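PDB 2CYA: tyrosine--tRNA ligase from Aeropyrum pernix, which probably joins tyrosine to its tRNA in two steps, activating the amino acid with ATP and passing it to the acceptor end of tRNA(Tyr). Local coordinates for residues A[118-123]-A[173-178]; A[168-173]-A[192-197]; A[134-139]-A[198-203]. All coordinates share one frame; numbering follows the deposited sequence.

Interaction 1 (A[118-123]-A[173-178]); sequences EELASD and IFYMDL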
loop_
_atom_site.group_PDB
_atom_site.type_symbol
_atom_site.label_atom_id
_atom_site.label_comp_id
_atom_site.label_asym_id
_atom_site.label_seq_id
_atom_site.Cartn_x
_atom_site.Cartn_y
_atom_site.Cartn_z
ATOM N N GLU A 118 -11.421 0.204 -9.412
ATOM C CA GLU A 118 -12.244 0.393 -8.222
ATOM C C GLU A 118 -12.831 -0.913 -7.700
ATOM O O GLU A 118 -13.015 -1.071 -6.492
ATOM C CB GLU A 118 -13.393 1.361 -8.509
ATOM C CG GLU A 118 -14.059 1.883 -7.258
ATOM C CD GLU A 118 -13.878 3.378 -7.090
ATOM O OE1 GLU A 118 -12.748 3.895 -7.290
ATOM O OE2 GLU A 118 -14.879 4.039 -6.748
ATOM N N GLU A 119 -13.136 -1.840 -8.601
ATOM C CA GLU A 119 -13.695 -3.119 -8.195
ATOM C C GLU A 119 -12.650 -3.906 -7.423
ATOM O O GLU A 119 -12.978 -4.629 -6.494
ATOM C CB GLU A 119 -14.164 -3.935 -9.407
ATOM C CG GLU A 119 -15.095 -3.176 -10.341
ATOM C CD GLU A 119 -15.529 -4.005 -11.552
ATOM O OE1 GLU A 119 -15.847 -3.389 -12.601
ATOM O OE2 GLU A 119 -15.557 -5.260 -11.446
ATOM N N LEU A 120 -11.386 -3.777 -7.804
ATOM C CA LEU A 120 -10.345 -4.488 -7.082
ATOM C C LEU A 120 -10.087 -3.779 -5.746
ATOM O O LEU A 120 -9.924 -4.424 -4.712
ATOM C CB LEU A 120 -9.057 -4.530 -7.914
ATOM C CG LEU A 120 -8.877 -5.708 -8.892
ATOM C CD1 LEU A 120 -10.086 -5.845 -9.808
ATOM C CD2 LEU A 120 -7.622 -5.487 -9.702
ATOM N N ALA A 121 -10.073 -2.451 -5.783
ATOM C CA ALA A 121 -9.817 -1.632 -4.610
ATOM C C ALA A 121 -10.802 -1.867 -3.468
ATOM O O ALA A 121 -10.458 -1.640 -2.306
ATOM C CB ALA A 121 -9.816 -0.134 -4.998
ATOM N N SER A 122 -12.003 -2.331 -3.814
ATOM C CA SER A 122 -13.084 -2.585 -2.866
ATOM C C SER A 122 -12.992 -3.935 -2.206
ATOM O O SER A 122 -13.831 -4.272 -1.381
ATOM C CB SER A 122 -14.450 -2.542 -3.566
ATOM O OG SER A 122 -14.675 -1.306 -4.206
ATOM N N ASP A 123 -12.012 -4.732 -2.590
ATOM C CA ASP A 123 -11.909 -6.058 -2.014
ATOM C C ASP A 123 -10.710 -6.123 -1.098
ATOM O O ASP A 123 -9.581 -5.879 -1.524
ATOM C CB ASP A 123 -11.785 -7.109 -3.122
ATOM C CG ASP A 123 -11.901 -8.528 -2.596
ATOM O OD1 ASP A 123 -11.842 -8.733 -1.360
ATOM O OD2 ASP A 123 -12.053 -9.452 -3.420
ATOM N N ILE A 173 -2.404 -8.491 -11.421
ATOM C CA ILE A 173 -2.151 -9.713 -12.186
ATOM C C ILE A 173 -2.494 -10.943 -11.351
ATOM O O ILE A 173 -3.214 -11.821 -11.815
ATOM C CB ILE A 173 -0.649 -9.780 -12.644
ATOM C CG1 ILE A 173 -0.393 -8.698 -13.703
ATOM C CG2 ILE A 173 -0.295 -11.170 -13.191
ATOM C CD1 ILE A 173 1.087 -8.431 -13.960
ATOM N N PHE A 174 -2.002 -11.013 -10.116
ATOM C CA PHE A 174 -2.302 -12.189 -9.294
ATOM C C PHE A 174 -3.784 -12.244 -8.909
ATOM O O PHE A 174 -4.419 -13.304 -8.983
ATOM C CB PHE A 174 -1.449 -12.224 -8.010
ATOM C CG PHE A 174 0.053 -12.295 -8.248
ATOM C CD1 PHE A 174 0.580 -12.953 -9.361
ATOM C CD2 PHE A 174 0.938 -11.762 -7.303
ATOM C CE1 PHE A 174 1.957 -13.082 -9.530
ATOM C CE2 PHE A 174 2.327 -11.882 -7.457
ATOM C CZ PHE A 174 2.843 -12.540 -8.567
ATOM N N TYR A 175 -4.340 -11.107 -8.500
ATOM C CA TYR A 175 -5.743 -11.071 -8.100
ATOM C C TYR A 175 -6.655 -11.581 -9.219
ATOM O O TYR A 175 -7.613 -12.305 -8.955
ATOM C CB TYR A 175 -6.155 -9.649 -7.725
ATOM C CG TYR A 175 -7.582 -9.539 -7.235
ATOM C CD1 TYR A 175 -7.907 -9.788 -5.896
ATOM C CD2 TYR A 175 -8.609 -9.163 -8.105
ATOM C CE1 TYR A 175 -9.231 -9.655 -5.436
ATOM C CE2 TYR A 175 -9.926 -9.031 -7.658
ATOM C CZ TYR A 175 -10.229 -9.278 -6.324
ATOM O OH TYR A 175 -11.534 -9.156 -5.892
ATOM N N MET A 176 -6.366 -11.202 -10.463
ATOM C CA MET A 176 -7.178 -11.650 -11.603
ATOM C C MET A 176 -6.820 -13.051 -12.081
ATOM O O MET A 176 -7.314 -13.516 -13.114
ATOM C CB MET A 176 -7.085 -10.648 -12.745
ATOM C CG MET A 176 -7.749 -9.320 -12.397
ATOM S SD MET A 176 -7.776 -8.146 -13.748
ATOM C CE MET A 176 -6.361 -7.284 -13.385
ATOM N N ASP A 177 -5.951 -13.718 -11.326
ATOM C CA ASP A 177 -5.582 -15.096 -11.618
ATOM C C ASP A 177 -5.145 -15.280 -13.063
ATOM O O ASP A 177 -5.628 -16.169 -13.757
ATOM C CB ASP A 177 -6.795 -15.986 -11.323
ATOM C CG ASP A 177 -6.427 -17.460 -11.221
ATOM O OD1 ASP A 177 -5.398 -17.762 -10.577
ATOM O OD2 ASP A 177 -7.172 -18.299 -11.768
ATOM N N LEU A 178 -4.219 -14.443 -13.504
ATOM C CA LEU A 178 -3.764 -14.470 -14.883
ATOM C C LEU A 178 -2.596 -15.387 -15.238
ATOM O O LEU A 178 -1.649 -15.566 -14.450
ATOM C CB LEU A 178 -3.391 -13.056 -15.310
ATOM C CG LEU A 178 -4.454 -11.983 -15.126
ATOM C CD1 LEU A 178 -3.811 -10.646 -15.527
ATOM C CD2 LEU A 178 -5.724 -12.291 -15.974
#
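Y175 reaches across from the end of helix 161-175 to L120 and D123: one flank of its ring packs on L120 while its hydroxyl meets D123. The packed side belongs to the leucine, whose branch carbon CG lies 3.6 Å from Y175 CD2 and whose CD1 comes 3.8 Å from Y175 CE2, the leucine and the tyrosine running antiparallel alongside each other. The other methyl of L120 turns inward, where L120 CD2 meets M176 CE at 4.3 Å, a looser touch between two flexible apolar chains. L120 also lies beside D172, and M176 beside Y39; both are predicted tyrosine ligands, so this side of the contact probably backs the tyrosine pocket of the class I catalytic domain, a Rossmann fold. Just past Y175, helix 161-175 ends in a Schellman motif: D177, with positive phi, is its C-prime residue, and D177 N bonds to F174 O at 2.8 Å. Toward solvent the contact thins out, and this side is carried by D123 and Y175, both partly exposed. With CG anti to the backbone N, chi1 -177°, the tyrosine side chain extends from the helix end as far as D123, and there the phenol hydroxyl donates to the carboxylate, Y175 OH to D123 OD2 at a short 2.5 Å, meeting the oxygen's anti lone pair. D123 OD2 sits in the plane of the ring at its edge, while the carboxylate plane stands 87° to it. A phenylalanine in place of Y175 would probably leave D123 OD2 without its hydroxyl donor. D123 suits its place twice over, since its other oxygen, OD1, caps D125 N at the start of helix 124-135.

Interaction 2 (A[168-173]-A[192-197]); sequences MQVSDI and MLARDV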
loop_
_atom_site.group_PDB
_atom_site.type_symbol
_atom_site.label_atom_id
_atom_site.label_comp_id
_atom_site.label_asym_id
_atom_site.label_seq_id
_atom_site.Cartn_x
_atom_site.Cartn_y
_atom_site.Cartn_z
ATOM N N MET A 168 0.879 -2.738 -6.634
ATOM C CA MET A 168 -0.504 -2.863 -7.092
ATOM C C MET A 168 -0.572 -3.501 -8.478
ATOM O O MET A 168 -1.484 -4.274 -8.760
ATOM C CB MET A 168 -1.179 -1.486 -7.136
ATOM C CG MET A 168 -1.585 -0.969 -5.742
ATOM S SD MET A 168 -2.243 0.696 -5.829
ATOM C CE MET A 168 -3.785 0.378 -6.798
ATOM N N GLN A 169 0.388 -3.162 -9.339
ATOM C CA GLN A 169 0.416 -3.710 -10.690
ATOM C C GLN A 169 0.540 -5.227 -10.607
ATOM O O GLN A 169 -0.265 -5.956 -11.194
ATOM C CB GLN A 169 1.573 -3.099 -11.492
ATOM C CG GLN A 169 1.553 -3.496 -12.971
ATOM C CD GLN A 169 2.215 -2.457 -13.874
ATOM O OE1 GLN A 169 2.913 -1.549 -13.401
ATOM N NE2 GLN A 169 1.996 -2.587 -15.184
ATOM N N VAL A 170 1.520 -5.704 -9.846
ATOM C CA VAL A 170 1.722 -7.141 -9.669
ATOM C C VAL A 170 0.479 -7.777 -9.014
ATOM O O VAL A 170 0.046 -8.870 -9.396
ATOM C CB VAL A 170 2.959 -7.411 -8.775
ATOM C CG1 VAL A 170 3.070 -8.887 -8.459
ATOM C CG2 VAL A 170 4.223 -6.921 -9.474
ATOM N N SER A 171 -0.104 -7.094 -8.032
ATOM C CA SER A 171 -1.264 -7.649 -7.362
ATOM C C SER A 171 -2.475 -7.745 -8.275
ATOM O O SER A 171 -3.310 -8.621 -8.087
ATOM C CB SER A 171 -1.608 -6.830 -6.112
ATOM O OG SER A 171 -0.534 -6.879 -5.190
ATOM N N ASP A 172 -2.584 -6.824 -9.232
ATOM C CA ASP A 172 -3.685 -6.838 -10.191
ATOM C C ASP A 172 -3.615 -8.153 -10.971
ATOM O O ASP A 172 -4.631 -8.821 -11.179
ATOM C CB ASP A 172 -3.568 -5.691 -11.209
ATOM C CG ASP A 172 -3.794 -4.320 -10.602
ATOM O OD1 ASP A 172 -4.417 -4.218 -9.529
ATOM O OD2 ASP A 172 -3.363 -3.329 -11.222
ATOM N N ILE A 173 -2.404 -8.491 -11.421
ATOM C CA ILE A 173 -2.151 -9.713 -12.186
ATOM C C ILE A 173 -2.494 -10.943 -11.351
ATOM O O ILE A 173 -3.214 -11.821 -11.815
ATOM C CB ILE A 173 -0.649 -9.780 -12.644
ATOM C CG1 ILE A 173 -0.393 -8.698 -13.703
ATOM C CG2 ILE A 173 -0.295 -11.170 -13.191
ATOM C CD1 ILE A 173 1.087 -8.431 -13.960
ATOM N N MET A 192 8.441 -8.274 -14.645
ATOM C CA MET A 192 9.540 -9.103 -14.155
ATOM C C MET A 192 9.413 -9.284 -12.647
ATOM O O MET A 192 9.697 -10.345 -12.118
ATOM C CB MET A 192 10.909 -8.478 -14.488
ATOM C CG MET A 192 11.199 -8.437 -15.997
ATOM S SD MET A 192 10.925 -10.065 -16.782
ATOM C CE MET A 192 12.522 -10.834 -16.425
ATOM N N LEU A 193 8.991 -8.234 -11.955
ATOM C CA LEU A 193 8.807 -8.321 -10.513
ATOM C C LEU A 193 7.705 -9.339 -10.231
ATOM O O LEU A 193 7.790 -10.119 -9.275
ATOM C CB LEU A 193 8.384 -6.955 -9.961
ATOM C CG LEU A 193 8.021 -6.937 -8.473
ATOM C CD1 LEU A 193 9.209 -7.456 -7.650
ATOM C CD2 LEU A 193 7.632 -5.527 -8.066
ATOM N N ALA A 194 6.651 -9.331 -11.049
ATOM C CA ALA A 194 5.547 -10.281 -10.822
ATOM C C ALA A 194 6.062 -11.708 -10.987
ATOM O O ALA A 194 5.762 -12.595 -10.180
ATOM C CB ALA A 194 4.408 -10.029 -11.813
ATOM N N ARG A 195 6.846 -11.928 -12.039
ATOM C CA ARG A 195 7.398 -13.259 -12.314
ATOM C C ARG A 195 8.365 -13.694 -11.225
ATOM O O ARG A 195 8.411 -14.868 -10.866
ATOM C CB ARG A 195 8.124 -13.273 -13.669
ATOM C CG ARG A 195 7.192 -13.196 -14.879
ATOM C CD ARG A 195 7.989 -13.052 -16.175
ATOM N NE ARG A 195 8.953 -14.137 -16.377
ATOM C CZ ARG A 195 8.638 -15.364 -16.775
ATOM N NH1 ARG A 195 7.367 -15.701 -17.025
ATOM N NH2 ARG A 195 9.599 -16.265 -16.916
ATOM N N ASP A 196 9.141 -12.750 -10.702
ATOM C CA ASP A 196 10.122 -13.076 -9.664
ATOM C C ASP A 196 9.485 -13.381 -8.327
ATOM O O ASP A 196 10.110 -13.981 -7.467
ATOM C CB ASP A 196 11.094 -11.921 -9.440
ATOM C CG ASP A 196 12.215 -11.901 -10.442
ATOM O OD1 ASP A 196 12.366 -12.904 -11.172
ATOM O OD2 ASP A 196 12.942 -10.889 -10.491
ATOM N N VAL A 197 8.236 -12.967 -8.163
ATOM C CA VAL A 197 7.534 -13.124 -6.907
ATOM C C VAL A 197 6.446 -14.185 -6.870
ATOM O O VAL A 197 6.131 -14.721 -5.803
ATOM C CB VAL A 197 6.953 -11.731 -6.514
ATOM C CG1 VAL A 197 5.692 -11.866 -5.692
ATOM C CG2 VAL A 197 8.012 -10.949 -5.772
#
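V170 and A194 face each other with CA atoms only 5.1 Å apart, where the axes of the segments 168-173 and 192-197 pass at 9.3 Å with a crossing angle of -61°. So close an approach of backbones suits alanine, whose single methyl takes little space. V170 spreads its two methyls over it: V170 CG1 lies 3.7 Å from A194 CA, and CG2 stands 3.9 Å from L193 CG. Since CG1 is anti to the backbone N (chi1 173°), CG2 falls beside that nitrogen, on the flank where L193 lies. One turn later I173 reaches the same alanine, with I173 CD1 4.3 Å from A194 CB. The join is wholly apolar and buried, a fitting task for branched aliphatic residues. Polar Q169 and D172, both predicted tyrosine ligands, take no part in it; Q169 NE2 bonds to Q187 OE1, and D172 OD1 to the hydroxyl of Y126. In the Rossmann fold, helix 188-198 is the crossover between the adjacent parallel strands 180-184 and 207-211, and helix 161-175 packs between it and helix 124-135.

Interaction 3 (A[134-139]-A[198-203]); sequences AKRASL and AEKLGR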
loop_
_atom_site.group_PDB
_atom_site.type_symbol
_atom_site.label_atom_id
_atom_site.label_comp_id
_atom_site.label_asym_id
_atom_site.label_seq_id
_atom_site.Cartn_x
_atom_site.Cartn_y
_atom_site.Cartn_z
ATOM N N ALA A 134 4.317 -7.174 -1.086
ATOM C CA ALA A 134 5.304 -6.266 -0.521
ATOM C C ALA A 134 6.244 -6.963 0.472
ATOM O O ALA A 134 7.375 -6.522 0.671
ATOM C CB ALA A 134 4.610 -5.094 0.160
ATOM N N LYS A 135 5.777 -8.038 1.098
ATOM C CA LYS A 135 6.594 -8.756 2.073
ATOM C C LYS A 135 7.655 -9.619 1.407
ATOM O O LYS A 135 8.639 -10.002 2.041
ATOM C CB LYS A 135 5.717 -9.642 2.965
ATOM C CG LYS A 135 4.830 -8.871 3.928
ATOM C CD LYS A 135 3.943 -9.787 4.778
ATOM C CE LYS A 135 4.753 -10.765 5.639
ATOM N NZ LYS A 135 5.698 -10.062 6.547
ATOM N N ARG A 136 7.455 -9.914 0.127
ATOM C CA ARG A 136 8.381 -10.757 -0.611
ATOM C C ARG A 136 9.286 -10.020 -1.579
ATOM O O ARG A 136 9.865 -10.639 -2.473
ATOM C CB ARG A 136 7.611 -11.823 -1.374
ATOM C CG ARG A 136 7.794 -13.202 -0.826
ATOM C CD ARG A 136 6.577 -13.692 -0.099
ATOM N NE ARG A 136 6.957 -14.263 1.185
ATOM C CZ ARG A 136 6.155 -15.001 1.942
ATOM N NH1 ARG A 136 4.913 -15.271 1.539
ATOM N NH2 ARG A 136 6.588 -15.455 3.112
ATOM N N ALA A 137 9.409 -8.708 -1.416
ATOM C CA ALA A 137 10.262 -7.937 -2.300
ATOM C C ALA A 137 10.878 -6.757 -1.570
ATOM O O ALA A 137 10.173 -5.861 -1.091
ATOM C CB ALA A 137 9.475 -7.452 -3.500
ATOM N N SER A 138 12.205 -6.759 -1.502
ATOM C CA SER A 138 12.952 -5.705 -0.828
ATOM C C SER A 138 12.660 -4.340 -1.431
ATOM O O SER A 138 12.160 -4.239 -2.549
ATOM C CB SER A 138 14.457 -5.995 -0.912
ATOM O OG SER A 138 14.948 -5.800 -2.228
ATOM N N LEU A 139 12.965 -3.286 -0.682
ATOM C CA LEU A 139 12.742 -1.936 -1.175
ATOM C C LEU A 139 13.650 -1.758 -2.389
ATOM O O LEU A 139 13.365 -0.958 -3.287
ATOM C CB LEU A 139 13.091 -0.905 -0.092
ATOM C CG LEU A 139 12.855 0.581 -0.409
ATOM C CD1 LEU A 139 12.873 1.403 0.880
ATOM C CD2 LEU A 139 13.923 1.087 -1.359
ATOM N N ALA A 198 5.888 -14.502 -8.029
ATOM C CA ALA A 198 4.791 -15.462 -8.133
ATOM C C ALA A 198 4.924 -16.792 -7.368
ATOM O O ALA A 198 4.014 -17.181 -6.637
ATOM C CB ALA A 198 4.500 -15.744 -9.613
ATOM N N GLU A 199 6.035 -17.498 -7.548
ATOM C CA GLU A 199 6.200 -18.795 -6.877
ATOM C C GLU A 199 6.302 -18.652 -5.351
ATOM O O GLU A 199 5.745 -19.457 -4.610
ATOM C CB GLU A 199 7.397 -19.556 -7.480
ATOM C CG GLU A 199 7.111 -20.009 -8.922
ATOM C CD GLU A 199 8.291 -20.683 -9.626
ATOM O OE1 GLU A 199 9.344 -20.924 -8.988
ATOM O OE2 GLU A 199 8.151 -20.982 -10.834
ATOM N N LYS A 200 6.962 -17.603 -4.888
ATOM C CA LYS A 200 7.071 -17.365 -3.448
ATOM C C LYS A 200 5.697 -17.216 -2.792
ATOM O O LYS A 200 5.509 -17.635 -1.656
ATOM C CB LYS A 200 7.896 -16.108 -3.180
ATOM C CG LYS A 200 9.346 -16.286 -3.528
ATOM C CD LYS A 200 10.098 -14.973 -3.437
ATOM C CE LYS A 200 11.533 -15.177 -3.856
ATOM N NZ LYS A 200 12.280 -13.893 -3.885
ATOM N N LEU A 201 4.746 -16.616 -3.505
ATOM C CA LEU A 201 3.395 -16.419 -2.985
ATOM C C LEU A 201 2.401 -17.493 -3.392
ATOM O O LEU A 201 1.221 -17.385 -3.080
ATOM C CB LEU A 201 2.818 -15.077 -3.463
ATOM C CG LEU A 201 3.359 -13.754 -2.928
ATOM C CD1 LEU A 201 4.863 -13.695 -3.060
ATOM C CD2 LEU A 201 2.709 -12.621 -3.701
ATOM N N GLY A 202 2.840 -18.515 -4.108
ATOM C CA GLY A 202 1.879 -19.527 -4.516
ATOM C C GLY A 202 0.925 -19.010 -5.580
ATOM O O GLY A 202 -0.199 -19.478 -5.687
ATOM N N ARG A 203 1.373 -18.046 -6.379
ATOM C CA ARG A 203 0.551 -17.487 -7.450
ATOM C C ARG A 203 1.142 -17.873 -8.800
ATOM O O ARG A 203 2.334 -18.120 -8.898
ATOM C CB ARG A 203 0.509 -15.958 -7.337
ATOM C CG ARG A 203 -0.331 -15.465 -6.181
ATOM C CD ARG A 203 -1.784 -15.739 -6.498
ATOM N NE ARG A 203 -2.624 -15.563 -5.330
ATOM C CZ ARG A 203 -3.936 -15.379 -5.380
ATOM N NH1 ARG A 203 -4.560 -15.345 -6.556
ATOM N NH2 ARG A 203 -4.617 -15.227 -4.253
#
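The carbonyl oxygen of A198 takes two backbone N-H groups, R203 N at 2.8 Å and, weakly, L201 N at 3.3 Å, and the turn it closes holds K200 and L201 against R136. This is a Schellman motif that ends helix 188-198, overlapping a type I beta turn from E199 to G202, in which G202 N bonds to E199 O at 3.1 Å. The positive phi of G202 explains the glycine, the residue that tolerates this backbone most easily. The chain then runs on to strand 207-211 of the Rossmann sheet. Facing K200 and L201 is R136, just past the end of helix 124-135. Its contact is made by the aliphatic part of the side chain, which crosses K200 at a slant and passes L201 in the opposite sense. R136 CG touches K200 CB at 3.7 Å, and K200, extended beyond CG, lays its CD 3.9 Å from the same R136 CG. Two long basic residues can thus share a surface, since it is their methylenes that do the packing. Leucine suits the inner position: L201 also packs on F174 of helix 161-175 and on V133 of helix 124-135. The first three torsions of R136 are all unstaggered and the residue touches a crystal neighbour, so its conformation should be read with caution. Beside it, K135 turns to the second subunit, pairing with D82 of that subunit, and A137 and L139 add backbone hydrogen bonds to it. The nearest approach between the two segments is between hydrocarbon groups, with L201 CD1 lying 3.4 Å from R136 CD, a closeness that remains uncertain given the state of the arginine.

Interaction 2 is the core contact, a wholly apolar meeting of two helices; interaction 1 is half buried, and interaction 3 lies at the surface. Helix 161-175 serves interactions 1 and 2, which share I173, and the next residue, F174, in the segment of interaction 1, puts its ring against the other two: against A194 and V197 of interaction 2 and A198 and L201 of interaction 3. The chemistry follows depth. Small and branched aliphatics suffice inside, a tyrosine-carboxylate bond is added where interaction 1 nears solvent, and the methylenes of charged residues do the packing outside. Interactions 1 and 3 lie near opposite ends of helix 124-135.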